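PDB 4AKR: F-actin-capping protein subunit alpha, which binds the fast-growing barbed ends of actin filaments independently of calcium and blocks subunit exchange there, without severing the filaments. Local coordinates for residues E6-A11 and S38-S43; T61-A66 and N84-T89; G145-V150 and T172-P177; R166-W171 and Q189-Y194. One frame throughout, in Å; residues are numbered along the deposited sequence.

Contact 1: E6-A11 and S38-S43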
# COMPACT_ATOMS: atom_id res chain seq x y z
N GLU A 6 10.52 -22.12 7.99
CA GLU A 6 10.07 -21.40 6.81
C GLU A 6 8.74 -20.72 7.13
O GLU A 6 8.53 -19.55 6.79
CB GLU A 6 9.92 -22.36 5.63
CG GLU A 6 11.24 -22.91 5.12
CD GLU A 6 11.07 -23.85 3.95
OE1 GLU A 6 10.38 -24.88 4.12
OE2 GLU A 6 11.60 -23.57 2.86
N LEU A 7 7.85 -21.45 7.80
CA LEU A 7 6.56 -20.93 8.21
C LEU A 7 6.77 -19.77 9.18
O LEU A 7 5.96 -18.84 9.24
CB LEU A 7 5.72 -22.02 8.88
CG LEU A 7 5.26 -23.16 7.97
CD1 LEU A 7 4.36 -24.10 8.76
CD2 LEU A 7 4.52 -22.59 6.76
N VAL A 8 7.86 -19.84 9.95
CA VAL A 8 8.20 -18.78 10.90
C VAL A 8 8.65 -17.52 10.17
O VAL A 8 8.28 -16.41 10.56
CB VAL A 8 9.32 -19.23 11.87
CG1 VAL A 8 9.94 -18.03 12.56
CG2 VAL A 8 8.75 -20.20 12.90
N GLN A 9 9.43 -17.68 9.11
CA GLN A 9 9.91 -16.53 8.36
C GLN A 9 8.76 -15.85 7.62
O GLN A 9 8.77 -14.64 7.43
CB GLN A 9 10.97 -16.94 7.35
CG GLN A 9 11.54 -15.76 6.55
CD GLN A 9 12.43 -14.85 7.37
OE1 GLN A 9 13.47 -15.28 7.87
NE2 GLN A 9 12.04 -13.59 7.52
N ILE A 10 7.77 -16.64 7.20
CA ILE A 10 6.63 -16.08 6.47
C ILE A 10 5.86 -15.12 7.39
O ILE A 10 5.61 -13.96 7.03
CB ILE A 10 5.66 -17.19 5.98
CG1 ILE A 10 6.35 -18.04 4.92
CG2 ILE A 10 4.39 -16.56 5.39
CD1 ILE A 10 5.51 -19.17 4.39
N ALA A 11 5.52 -15.61 8.58
CA ALA A 11 4.79 -14.82 9.57
C ALA A 11 5.57 -13.60 10.06
O ALA A 11 4.96 -12.60 10.44
CB ALA A 11 4.40 -15.70 10.74
N SER A 38 3.63 -21.58 19.35
CA SER A 38 4.99 -21.66 19.84
C SER A 38 6.02 -21.41 18.75
O SER A 38 7.19 -21.16 19.03
CB SER A 38 5.24 -23.04 20.47
OG SER A 38 5.24 -24.05 19.48
N LEU A 39 5.58 -21.48 17.49
CA LEU A 39 6.47 -21.26 16.36
C LEU A 39 7.24 -19.95 16.42
O LEU A 39 8.40 -19.88 16.02
CB LEU A 39 5.69 -21.32 15.04
CG LEU A 39 5.21 -22.69 14.57
CD1 LEU A 39 4.34 -22.54 13.33
CD2 LEU A 39 6.42 -23.56 14.28
N LEU A 40 6.60 -18.90 16.92
CA LEU A 40 7.26 -17.59 17.01
C LEU A 40 7.59 -17.21 18.44
O LEU A 40 7.70 -16.03 18.77
CB LEU A 40 6.36 -16.51 16.40
CG LEU A 40 6.28 -16.39 14.88
CD1 LEU A 40 6.03 -17.76 14.24
CD2 LEU A 40 5.16 -15.41 14.53
N ASN A 41 7.76 -18.22 19.29
CA ASN A 41 8.07 -17.97 20.69
C ASN A 41 9.55 -17.77 20.91
O ASN A 41 10.05 -17.92 22.02
CB ASN A 41 7.56 -19.13 21.55
CG ASN A 41 6.52 -18.69 22.56
OD1 ASN A 41 5.62 -17.89 22.25
ND2 ASN A 41 6.63 -19.20 23.79
N ALA A 42 10.26 -17.41 19.85
CA ALA A 42 11.70 -17.19 19.93
C ALA A 42 12.11 -16.03 19.04
O ALA A 42 13.23 -15.52 19.14
CB ALA A 42 12.44 -18.45 19.52
N SER A 43 11.19 -15.60 18.18
CA SER A 43 11.45 -14.52 17.23
C SER A 43 10.69 -13.23 17.56
O SER A 43 11.13 -12.13 17.20
CB SER A 43 11.06 -14.98 15.82
OG SER A 43 9.69 -15.36 15.80

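Contact 2: T61-A66 and N84-T89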
# COMPACT_ATOMS: atom_id res chain seq x y z
N THR A 61 3.80 8.58 29.70
CA THR A 61 4.49 8.37 30.96
C THR A 61 3.86 9.33 31.96
O THR A 61 3.03 10.16 31.58
CB THR A 61 6.00 8.69 30.88
OG1 THR A 61 6.18 10.10 30.74
CG2 THR A 61 6.65 7.96 29.72
N SER A 62 4.26 9.23 33.22
CA SER A 62 3.73 10.10 34.26
C SER A 62 4.04 11.57 33.99
O SER A 62 3.35 12.46 34.49
CB SER A 62 4.30 9.70 35.62
OG SER A 62 3.96 8.35 35.94
N LYS A 63 5.07 11.82 33.18
CA LYS A 63 5.49 13.19 32.86
C LYS A 63 5.11 13.66 31.47
O LYS A 63 5.54 14.73 31.05
CB LYS A 63 7.00 13.32 33.02
CG LYS A 63 7.48 13.32 34.45
CD LYS A 63 8.99 13.23 34.51
CE LYS A 63 9.48 13.35 35.93
NZ LYS A 63 9.08 14.67 36.48
N GLY A 64 4.33 12.86 30.76
CA GLY A 64 3.93 13.24 29.42
C GLY A 64 4.31 12.20 28.37
O GLY A 64 4.87 11.15 28.68
N SER A 65 4.02 12.52 27.11
CA SER A 65 4.30 11.63 26.00
C SER A 65 5.78 11.53 25.65
O SER A 65 6.55 12.44 25.92
CB SER A 65 3.51 12.08 24.78
OG SER A 65 3.78 13.44 24.49
N ALA A 66 6.17 10.40 25.07
CA ALA A 66 7.55 10.17 24.64
C ALA A 66 7.57 9.24 23.43
O ALA A 66 6.54 8.66 23.06
CB ALA A 66 8.37 9.57 25.77
N ASN A 84 12.56 14.79 29.77
CA ASN A 84 12.10 14.61 31.14
C ASN A 84 13.13 13.88 32.00
O ASN A 84 12.79 13.34 33.06
CB ASN A 84 10.78 13.85 31.14
CG ASN A 84 9.73 14.51 30.27
OD1 ASN A 84 9.29 13.95 29.26
ND2 ASN A 84 9.32 15.71 30.65
N LYS A 85 14.38 13.88 31.55
CA LYS A 85 15.46 13.23 32.27
C LYS A 85 15.05 11.89 32.86
O LYS A 85 15.15 11.69 34.07
CB LYS A 85 15.96 14.14 33.39
CG LYS A 85 16.61 15.43 32.92
CD LYS A 85 17.34 16.12 34.05
CE LYS A 85 16.40 16.84 34.99
NZ LYS A 85 15.99 18.14 34.38
N GLN A 86 14.59 10.98 32.01
CA GLN A 86 14.16 9.68 32.49
C GLN A 86 14.47 8.54 31.54
O GLN A 86 14.79 8.74 30.36
CB GLN A 86 12.66 9.69 32.81
CG GLN A 86 11.75 9.95 31.62
CD GLN A 86 10.28 9.99 32.02
OE1 GLN A 86 9.40 10.24 31.20
NE2 GLN A 86 10.00 9.73 33.29
N VAL A 87 14.39 7.33 32.07
CA VAL A 87 14.63 6.11 31.32
C VAL A 87 13.33 5.34 31.37
O VAL A 87 12.81 5.04 32.46
CB VAL A 87 15.75 5.27 31.94
CG1 VAL A 87 15.80 3.91 31.28
CG2 VAL A 87 17.08 5.98 31.76
N ILE A 88 12.81 5.02 30.20
CA ILE A 88 11.55 4.30 30.10
C ILE A 88 11.77 2.83 29.76
O ILE A 88 12.46 2.51 28.79
CB ILE A 88 10.66 4.93 29.01
CG1 ILE A 88 10.42 6.40 29.35
CG2 ILE A 88 9.36 4.18 28.90
CD1 ILE A 88 9.75 7.18 28.23
N THR A 89 11.21 1.95 30.59
CA THR A 89 11.30 0.52 30.35
C THR A 89 10.02 0.21 29.57
O THR A 89 8.93 0.66 29.96
CB THR A 89 11.34 -0.28 31.67
OG1 THR A 89 12.47 0.16 32.44
CG2 THR A 89 11.50 -1.78 31.40

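Contact 3: G145-V150 and T172-P177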
# COMPACT_ATOMS: atom_id res chain seq x y z
N GLY A 145 32.54 16.59 16.46
CA GLY A 145 31.92 17.49 17.42
C GLY A 145 30.66 16.94 18.08
O GLY A 145 30.72 15.94 18.80
N ILE A 146 29.53 17.58 17.82
CA ILE A 146 28.26 17.15 18.40
C ILE A 146 27.19 16.72 17.40
O ILE A 146 26.96 17.38 16.38
CB ILE A 146 27.63 18.26 19.26
CG1 ILE A 146 28.53 18.57 20.45
CG2 ILE A 146 26.23 17.84 19.72
CD1 ILE A 146 28.15 19.83 21.20
N LYS A 147 26.52 15.61 17.70
CA LYS A 147 25.45 15.14 16.85
C LYS A 147 24.12 15.23 17.61
O LYS A 147 23.95 14.62 18.66
CB LYS A 147 25.67 13.69 16.41
CG LYS A 147 24.49 13.14 15.61
CD LYS A 147 24.70 11.71 15.10
CE LYS A 147 24.70 10.70 16.23
NZ LYS A 147 24.70 9.30 15.70
N ILE A 148 23.19 16.02 17.09
CA ILE A 148 21.88 16.17 17.72
C ILE A 148 20.87 15.51 16.80
O ILE A 148 20.74 15.91 15.65
CB ILE A 148 21.49 17.65 17.90
CG1 ILE A 148 22.51 18.34 18.80
CG2 ILE A 148 20.08 17.75 18.50
CD1 ILE A 148 22.70 17.67 20.15
N THR A 149 20.18 14.49 17.30
CA THR A 149 19.19 13.78 16.51
C THR A 149 17.76 14.16 16.89
O THR A 149 17.35 14.00 18.04
CB THR A 149 19.35 12.25 16.67
OG1 THR A 149 20.71 11.89 16.40
CG2 THR A 149 18.45 11.52 15.69
N VAL A 150 17.01 14.65 15.91
CA VAL A 150 15.62 15.06 16.11
C VAL A 150 14.65 14.08 15.46
O VAL A 150 14.69 13.86 14.25
CB VAL A 150 15.36 16.45 15.52
CG1 VAL A 150 13.97 16.92 15.89
CG2 VAL A 150 16.40 17.43 16.00
N THR A 172 19.17 14.50 11.53
CA THR A 172 20.41 14.35 12.26
C THR A 172 21.27 15.56 11.99
O THR A 172 21.69 15.78 10.86
CB THR A 172 21.13 13.09 11.81
OG1 THR A 172 20.26 11.97 12.01
CG2 THR A 172 22.42 12.90 12.58
N CYS A 173 21.55 16.33 13.04
CA CYS A 173 22.33 17.56 12.91
C CYS A 173 23.71 17.45 13.54
O CYS A 173 23.84 17.26 14.76
CB CYS A 173 21.56 18.71 13.54
SG CYS A 173 19.80 18.69 13.15
N THR A 174 24.75 17.61 12.71
CA THR A 174 26.13 17.52 13.17
C THR A 174 26.86 18.85 13.05
O THR A 174 26.69 19.59 12.07
CB THR A 174 26.89 16.44 12.38
OG1 THR A 174 26.21 15.18 12.51
CG2 THR A 174 28.29 16.29 12.93
N PHE A 175 27.68 19.17 14.04
CA PHE A 175 28.40 20.44 14.03
C PHE A 175 29.52 20.57 15.05
O PHE A 175 29.54 19.88 16.07
CB PHE A 175 27.41 21.58 14.25
CG PHE A 175 26.63 21.47 15.54
CD1 PHE A 175 25.50 20.67 15.61
CD2 PHE A 175 27.05 22.15 16.68
CE1 PHE A 175 24.78 20.55 16.81
CE2 PHE A 175 26.34 22.04 17.89
CZ PHE A 175 25.20 21.24 17.95
N LYS A 176 30.46 21.46 14.75
CA LYS A 176 31.58 21.76 15.64
C LYS A 176 31.00 22.89 16.49
O LYS A 176 30.52 23.90 15.95
CB LYS A 176 32.77 22.27 14.83
CG LYS A 176 34.02 22.61 15.65
CD LYS A 176 35.16 23.05 14.73
CE LYS A 176 36.48 23.22 15.48
NZ LYS A 176 37.61 23.50 14.53
N PRO A 177 30.99 22.74 17.82
CA PRO A 177 30.44 23.80 18.65
C PRO A 177 31.15 25.15 18.61
O PRO A 177 32.35 25.23 18.81
CB PRO A 177 30.42 23.18 20.05
CG PRO A 177 31.51 22.15 19.99
CD PRO A 177 31.33 21.55 18.63

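Contact 4: R166-W171 and Q189-Y194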
# COMPACT_ATOMS: atom_id res chain seq x y z
N ARG A 166 0.71 7.82 8.98
CA ARG A 166 1.80 8.17 9.88
C ARG A 166 2.77 9.04 9.11
O ARG A 166 2.91 8.92 7.90
CB ARG A 166 2.52 6.93 10.41
CG ARG A 166 3.66 7.27 11.37
CD ARG A 166 4.44 6.04 11.86
NE ARG A 166 3.73 5.25 12.87
CZ ARG A 166 3.43 5.68 14.09
NH1 ARG A 166 3.75 6.91 14.48
NH2 ARG A 166 2.82 4.87 14.95
N TRP A 167 3.42 9.95 9.84
CA TRP A 167 4.42 10.83 9.27
C TRP A 167 5.61 10.70 10.21
O TRP A 167 5.47 10.89 11.42
CB TRP A 167 3.94 12.28 9.23
CG TRP A 167 4.98 13.25 8.70
CD1 TRP A 167 6.20 13.55 9.26
CD2 TRP A 167 4.89 14.05 7.51
NE1 TRP A 167 6.86 14.48 8.49
CE2 TRP A 167 6.08 14.80 7.41
CE3 TRP A 167 3.91 14.20 6.51
CZ2 TRP A 167 6.32 15.69 6.36
CZ3 TRP A 167 4.16 15.08 5.47
CH2 TRP A 167 5.35 15.81 5.40
N ARG A 168 6.76 10.34 9.65
CA ARG A 168 7.98 10.19 10.44
C ARG A 168 9.08 11.07 9.86
O ARG A 168 9.34 11.04 8.66
CB ARG A 168 8.45 8.73 10.42
CG ARG A 168 7.68 7.79 11.30
CD ARG A 168 8.11 6.35 11.05
NE ARG A 168 7.59 5.87 9.78
CZ ARG A 168 7.97 4.73 9.20
NH1 ARG A 168 8.87 3.96 9.78
NH2 ARG A 168 7.43 4.37 8.05
N SER A 169 9.71 11.85 10.73
CA SER A 169 10.81 12.72 10.34
C SER A 169 11.97 12.46 11.30
O SER A 169 11.78 12.45 12.52
CB SER A 169 10.43 14.20 10.43
OG SER A 169 9.56 14.59 9.39
N VAL A 170 13.15 12.23 10.75
CA VAL A 170 14.34 12.01 11.57
C VAL A 170 15.44 12.88 10.97
O VAL A 170 15.95 12.59 9.88
CB VAL A 170 14.80 10.53 11.57
CG1 VAL A 170 16.13 10.40 12.29
CG2 VAL A 170 13.75 9.66 12.27
N TRP A 171 15.77 13.96 11.68
CA TRP A 171 16.81 14.89 11.25
C TRP A 171 18.02 14.76 12.15
O TRP A 171 17.93 14.90 13.37
CB TRP A 171 16.33 16.34 11.30
CG TRP A 171 15.38 16.71 10.20
CD1 TRP A 171 14.03 16.55 10.19
CD2 TRP A 171 15.74 17.22 8.91
NE1 TRP A 171 13.52 16.94 8.98
CE2 TRP A 171 14.54 17.35 8.17
CE3 TRP A 171 16.95 17.58 8.31
CZ2 TRP A 171 14.52 17.82 6.86
CZ3 TRP A 171 16.94 18.05 7.00
CH2 TRP A 171 15.72 18.17 6.29
N GLN A 189 9.41 9.98 6.03
CA GLN A 189 8.64 8.85 5.52
C GLN A 189 7.18 9.09 5.81
O GLN A 189 6.80 9.35 6.95
CB GLN A 189 9.07 7.53 6.17
CG GLN A 189 10.28 6.87 5.55
CD GLN A 189 10.64 5.57 6.24
OE1 GLN A 189 11.13 5.57 7.36
NE2 GLN A 189 10.41 4.45 5.56
N VAL A 190 6.34 8.98 4.78
CA VAL A 190 4.91 9.20 4.93
C VAL A 190 4.15 7.96 4.49
O VAL A 190 4.40 7.40 3.42
CB VAL A 190 4.45 10.41 4.09
CG1 VAL A 190 2.99 10.72 4.38
CG2 VAL A 190 5.32 11.61 4.39
N ASN A 191 3.19 7.54 5.32
CA ASN A 191 2.41 6.36 5.02
C ASN A 191 0.91 6.61 5.19
O ASN A 191 0.49 7.20 6.18
CB ASN A 191 2.84 5.22 5.95
CG ASN A 191 4.30 4.87 5.79
OD1 ASN A 191 4.68 4.11 4.90
ND2 ASN A 191 5.14 5.44 6.65
N VAL A 192 0.13 6.16 4.22
CA VAL A 192 -1.31 6.29 4.28
C VAL A 192 -1.93 4.99 3.79
O VAL A 192 -1.48 4.42 2.80
CB VAL A 192 -1.84 7.46 3.42
CG1 VAL A 192 -3.37 7.51 3.50
CG2 VAL A 192 -1.26 8.77 3.92
N HIS A 193 -2.96 4.54 4.50
CA HIS A 193 -3.66 3.31 4.21
C HIS A 193 -5.16 3.57 4.22
O HIS A 193 -5.73 4.01 5.23
CB HIS A 193 -3.29 2.28 5.29
CG HIS A 193 -3.99 0.96 5.15
ND1 HIS A 193 -4.29 0.39 3.93
CD2 HIS A 193 -4.38 0.06 6.09
CE1 HIS A 193 -4.84 -0.80 4.12
NE2 HIS A 193 -4.90 -1.02 5.42
N TYR A 194 -5.80 3.30 3.08
CA TYR A 194 -7.24 3.46 2.93
C TYR A 194 -7.77 2.08 2.58
O TYR A 194 -7.31 1.46 1.63
CB TYR A 194 -7.55 4.43 1.80
CG TYR A 194 -9.04 4.61 1.59
CD1 TYR A 194 -9.74 3.75 0.75
CD2 TYR A 194 -9.75 5.61 2.26
CE1 TYR A 194 -11.11 3.87 0.58
CE2 TYR A 194 -11.13 5.74 2.09
CZ TYR A 194 -11.80 4.87 1.24
OH TYR A 194 -13.17 4.98 1.04
O HOH W 1 5.57 7.43 8.44

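Contact 1: E6-A11 and S38-S43
Val8 and Leu39 bring the two backbones to 6.2 Å between their CA atoms, where one side of helix 6-11 meets a type I beta turn running from Ser38 to Asn41 and closed by a 3.0 Å bond from Asn41 N to Ser38 O. No hydrogen bond crosses this interface; it rests on apolar packing, mostly of methyl groups. Val8 carries most of it through one branch. With CG1 anti to the backbone N (chi1 163°), CG2 is left beside that nitrogen and faces the turn, where it presses on the backbone of Leu39, 3.2 Å from Leu39 O, and also meets Leu40 CD1 at 3.9 Å. The packing joins the amino-terminal helix 4-16 to the loop that leads from helix 23-31 into helix 44-55, in the helical part of the capping protein alpha subunit. Leu40 divides its two methyls between successive helical turns: while CD1 serves Val8, CD2 lies 3.9 Å from Ala11 CB. Leu34, from the same connecting loop, touches both Ala11 and Leu40 and so extends the apolar patch. At its border Val8 CG1 approaches Ser43 OG at 4.2 Å, and that hydroxyl is buried here without a polar partner in the model.

Contact 2: T61-A66 and N84-T89
Lys63 lies along Asn84 and Gln86, the side chains sliding past one another in opposite directions, and its atoms can be followed outward. CB sits against the flat end of Asn84, 4.1 Å from Asn84 CG. Two carbons further on, CD reaches the aliphatic part of the same residue, 3.9 Å from Asn84 CB, and also skirts the amide end of Gln86. The chain then bends at its last torsion (chi4 -61°), and the ammonium group leads away from the other segment. Deeper in, Ile88 CD1 touches two partners, Thr61 CG2 at 3.5 Å and Ala66 CB at 3.7 Å. Thr61 turns its methyl to this apolar pair while its hydroxyl serves its own segment: OG1 donates to Gly64 O over 2.7 Å, in the carbonyl plane on a lone pair, and accepts from Lys63 N. Gly64 O is thus gripped twice, since Thr61 N binds it as well. Asp81 of strand 78-81 touches Ala66, Gln86 and Ile88. The 61-64 link is a type I turn closing a two-residue beta hairpin, with an ST turn at Thr61; it packs against a four-stranded antiparallel sheet whose strand 86-91 begins at a G1 beta bulge formed by Lys85 and Gln86 opposite Asp81.

Contact 3: G145-V150 and T172-P177
Ile146 and Phe175 form one of two hydrogen-bonded pairs that zip strand 145-150 to strand 172-175, antiparallel with axes 4.6 Å apart at their closest. The bond from Ile146 N to Phe175 O is 2.9 Å long and practically straight at 179°; Phe175 N returns one to Ile146 O. Ile148 and Cys173 repeat the exchange, with Ile148 N only 2.7 Å from Cys173 O. Weaker CA-H...O contacts fill in between, such as Thr174 CA to Ile146 O at 3.3 Å.

Apolar contacts gather on the face bearing Ile146, Ile148, Cys173 and Phe175. Phe175 CG stands between its backbone N and carbonyl carbon (chi1 58°), which swings the ring across to the other strand. Ile146 CB lies over one face of that ring, offset toward the rim, while Ile148 CG1 meets its edge, 3.7 Å from CE1. A leucine in place of Phe175 would probably take the ring face from Ile146 and the ring edge from Ile148, opening a gap beside them. On the reverse face, Lys147 lays its aliphatic chain against Thr172, CD to CG2 at 3.6 Å.

Gly145 ends the pairing: its positive phi suits glycine, and a side chain would run into Phe175 O. In the five-stranded antiparallel sheet, strands 134-142 and 181-194 flank this pair of strands. Helix 112-129 covers the isoleucine face, where Tyr114 meets the Phe175 ring edge-to-face and Phe118 packs on Ile148.

Contact 4: R166-W171 and Q189-Y194
Trp167 and Val190 face each other as a non-hydrogen-bonded antiparallel pair, and their side chains make the main apolar contact between the strands. With CG anti to the backbone N (chi1 178°), the indole spreads its six-membered ring beneath Val190 CG2. That methyl stands over the ring face in a CH-pi contact, 3.9 Å from the centroid. At the indole's edge, NE1 donates to Ser169 OG over 2.8 Å, nearly in the ring plane, which would help to hold the ring's rotation; Ser169 OG is bonded in turn to Glu232 of the long helix 217-248. Replacing Trp167 with an alanine would probably leave Val190 CG2 without a surface to rest on and deprive Ser169 OG of a donor.

These strands are successive members of the antiparallel meander in the central sheet, held by reciprocal backbone bonds in the pairs Arg166-Asn191 and Arg168-Gln189. On the other face a bend at chi3 (-74°) leans the Arg168 chain across toward strand 189-194. Its guanidinium stacks on the Gln189 amide, the planes 28° apart, with OE1 above the guanidinium rim. A water in the guanidinium plane accepts from Arg168 NE at 2.9 Å and donates to Gln189 O at 2.7 Å. NH1 bonds to Ser54 O, and Arg166, which leads away from strand 189-194, gives its NE to Gln55, so both arginines tie this face to helix 44-55.

Contacts 3 and 4 belong to one five-stranded antiparallel sheet and share strand 163-175: contact 3 pairs its far end with strand 145-158, contact 4 its earlier part with strand 181-194. Their centres are about 23 Å apart, yet they meet where Val150 N lies 2.7 Å from Trp171 O, a probable hydrogen bond. Contact 2 belongs to separate small sheets, its nearest atoms about 9 Å from contact 4 and 12 Å from contact 3. Contact 1, in the helical amino-terminal part, stands about 16 Å from contact 4 at the nearest atoms. Helix 44-55 bridges that gap, following the loop of contact 1 and reaching the arginines of contact 4.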